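Local coordinates for protein thiol transferase (Phanerochaete chrysosporium, PDB 4F0B) that probably acts as a Ure2p-class glutathione transferase, using glutathione in thiol-transfer chemistry, and binds oxidized glutathione disulfide, at residues E170-T175 / K204-R209. Sequence-based numbering, arbitrary orientation. Where two conformers were deposited one is given.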
loop_
_atom_site.group_PDB
_atom_site.type_symbol
_atom_site.label_atom_id
_atom_site.label_comp_id
_atom_site.label_asym_id
_atom_site.label_seq_id
_atom_site.Cartn_x
_atom_site.Cartn_y
_atom_site.Cartn_z
ATOM N N GLU A 170 17.190 16.059 -1.801
ATOM C CA GLU A 170 17.297 15.764 -0.382
ATOM C C GLU A 170 16.098 14.963 0.133
ATOM O O GLU A 170 16.226 14.278 1.156
ATOM C CB GLU A 170 17.415 17.032 0.471
ATOM C CG GLU A 170 18.751 17.739 0.249
ATOM C CD GLU A 170 19.066 18.741 1.362
ATOM O OE1 GLU A 170 18.121 19.296 1.991
ATOM O OE2 GLU A 170 20.262 18.957 1.627
ATOM N N TYR A 171 14.931 15.057 -0.530
ATOM C CA TYR A 171 13.705 14.365 -0.092
ATOM C C TYR A 171 12.990 13.849 -1.330
ATOM O O TYR A 171 13.210 14.352 -2.469
ATOM C CB TYR A 171 12.786 15.294 0.746
ATOM C CG TYR A 171 13.500 15.828 1.951
ATOM C CD1 TYR A 171 13.676 15.026 3.077
ATOM C CD2 TYR A 171 14.063 17.110 1.941
ATOM C CE1 TYR A 171 14.384 15.491 4.175
ATOM C CE2 TYR A 171 14.761 17.593 3.035
ATOM C CZ TYR A 171 14.929 16.767 4.146
ATOM O OH TYR A 171 15.653 17.268 5.215
ATOM N N ILE A 172 12.133 12.848 -1.120
ATOM C CA ILE A 172 11.571 12.121 -2.259
ATOM C C ILE A 172 10.814 13.030 -3.225
ATOM O O ILE A 172 10.995 12.930 -4.449
ATOM C CB ILE A 172 10.657 10.990 -1.759
ATOM C CG1 ILE A 172 11.486 9.993 -0.935
ATOM C CG2 ILE A 172 9.936 10.298 -2.929
ATOM C CD1 ILE A 172 10.592 9.002 -0.181
ATOM N N LEU A 173 9.989 13.916 -2.672
ATOM C CA LEU A 173 9.203 14.832 -3.480
ATOM C C LEU A 173 9.663 16.269 -3.267
ATOM O O LEU A 173 8.847 17.178 -3.237
ATOM C CB LEU A 173 7.688 14.669 -3.218
ATOM C CG LEU A 173 7.232 13.234 -3.549
ATOM C CD1 LEU A 173 5.770 13.138 -3.130
ATOM C CD2 LEU A 173 7.379 12.917 -5.016
ATOM N N GLY A 174 10.980 16.459 -3.121
ATOM C CA GLY A 174 11.512 17.827 -3.046
ATOM C C GLY A 174 11.614 18.299 -1.614
ATOM O O GLY A 174 12.699 18.394 -1.029
ATOM N N THR A 175 10.455 18.639 -1.041
ATOM C CA THR A 175 10.374 18.996 0.375
ATOM C C THR A 175 9.997 17.788 1.208
ATOM O O THR A 175 9.249 16.890 0.772
ATOM C CB THR A 175 9.324 20.106 0.596
ATOM O OG1 THR A 175 8.081 19.695 0.008
ATOM C CG2 THR A 175 9.777 21.405 -0.076
ATOM N N LYS A 204 21.254 6.704 2.495
ATOM C CA LYS A 204 21.948 6.868 3.762
ATOM C C LYS A 204 21.914 8.325 4.239
ATOM O O LYS A 204 21.586 8.600 5.416
ATOM C CB LYS A 204 23.397 6.387 3.637
ATOM C CG LYS A 204 24.137 6.307 4.977
ATOM C CD LYS A 204 25.626 6.012 4.763
ATOM C CE LYS A 204 26.343 5.817 6.110
ATOM N NZ LYS A 204 27.830 5.655 5.996
ATOM N N ALA A 205 22.232 9.256 3.339
ATOM C CA ALA A 205 22.259 10.682 3.721
ATOM C C ALA A 205 20.856 11.193 4.058
ATOM O O ALA A 205 20.683 12.099 4.889
ATOM C CB ALA A 205 22.892 11.535 2.598
ATOM N N TRP A 206 19.862 10.632 3.395
ATOM C CA TRP A 206 18.459 10.983 3.642
ATOM C C TRP A 206 17.988 10.480 5.017
ATOM O O TRP A 206 17.373 11.238 5.784
ATOM C CB TRP A 206 17.630 10.481 2.457
ATOM C CG TRP A 206 16.143 10.402 2.611
ATOM C CD1 TRP A 206 15.211 11.364 2.307
ATOM C CD2 TRP A 206 15.417 9.237 2.958
ATOM N NE1 TRP A 206 13.943 10.858 2.477
ATOM C CE2 TRP A 206 14.039 9.559 2.899
ATOM C CE3 TRP A 206 15.794 7.950 3.324
ATOM C CZ2 TRP A 206 13.026 8.627 3.232
ATOM C CZ3 TRP A 206 14.806 7.026 3.670
ATOM C CH2 TRP A 206 13.435 7.361 3.610
ATOM N N VAL A 207 18.348 9.249 5.380
ATOM C CA VAL A 207 18.068 8.742 6.717
ATOM C C VAL A 207 18.718 9.640 7.762
ATOM O O VAL A 207 18.086 10.010 8.744
ATOM C CB VAL A 207 18.572 7.277 6.891
ATOM C CG1 VAL A 207 18.552 6.869 8.387
ATOM C CG2 VAL A 207 17.710 6.303 6.038
ATOM N N GLU A 208 19.980 10.012 7.542
ATOM C CA GLU A 208 20.696 10.827 8.517
ATOM C C GLU A 208 20.046 12.203 8.702
ATOM O O GLU A 208 19.894 12.676 9.865
ATOM C CB GLU A 208 22.143 10.939 8.092
ATOM C CG GLU A 208 22.872 9.618 8.274
ATOM C CD GLU A 208 24.285 9.590 7.705
ATOM O OE1 GLU A 208 24.673 10.539 6.993
ATOM O OE2 GLU A 208 24.994 8.588 7.968
ATOM N N ARG A 209 19.633 12.848 7.608
ATOM C CA ARG A 209 19.067 14.190 7.775
ATOM C C ARG A 209 17.698 14.164 8.439
ATOM O O ARG A 209 17.300 15.150 9.091
ATOM C CB ARG A 209 19.077 15.019 6.474
ATOM C CG ARG A 209 18.092 14.602 5.393
ATOM C CD ARG A 209 18.139 15.554 4.148
ATOM N NE ARG A 209 19.469 15.513 3.533
ATOM C CZ ARG A 209 19.828 14.676 2.555
ATOM N NH1 ARG A 209 21.089 14.687 2.119
ATOM N NH2 ARG A 209 18.959 13.857 1.968
HETATM O O HOH W 1 15.475 17.187 7.888
#
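The carbonyl oxygen of Glu170 accepts a hydrogen bond from Arg209, with Arg209 NH2 to Glu170 O at 2.9 Å. The donor sits on a lone pair in the carbonyl plane. The bond is bent, 130° at the hydrogen, and the oxygen is tilted out of the guanidinium plane. Glu170 O also meets the edge of the Trp206 indole, 3.3 Å from Trp206 CD1 and in the plane of the ring.

The guanidinium is sandwiched. Ala205 O lies over the centre of one face, and Glu170 CB covers the rim of the other. The Glu170 carboxylate stacks almost parallel to the guanidinium, the planes 14° apart. Glu170 OE2 stays 4.0 Å from Arg209 NE and no N-H points at it, so any attraction is probably only electrostatic.

Both segments belong to the all-helical C-terminal domain of the glutathione transferase fold. Residues 170-175 lie in the loop between helices 145-166 and 178-187, and residues 204-209 are part of helix 201-211. Asp180, on helix 178-187, ties the two together: its OD1 accepts from both Trp206 NE1 and Ile172 N.

Arg209 CD rests against the phenol end of Tyr171, 3.4 Å from Tyr171 CZ. Beyond it the chain bends at chi3 (62°), which turns the guanidinium back to the loop. With an alanine in place of this arginine, Glu170 O would probably lose this donor and a gap would open beside the Tyr171 ring.

Trp206 points its CG away from the backbone N, which carries the indole across to the loop. Trp206 CD1 packs 4.0 Å from Tyr171 CD1, and Ile172 CD1 touches Trp206 CZ2 on the benzo ring. A water links Tyr171 OH, at 2.7 Å, to the backbone oxygen of Arg209, to which it donates.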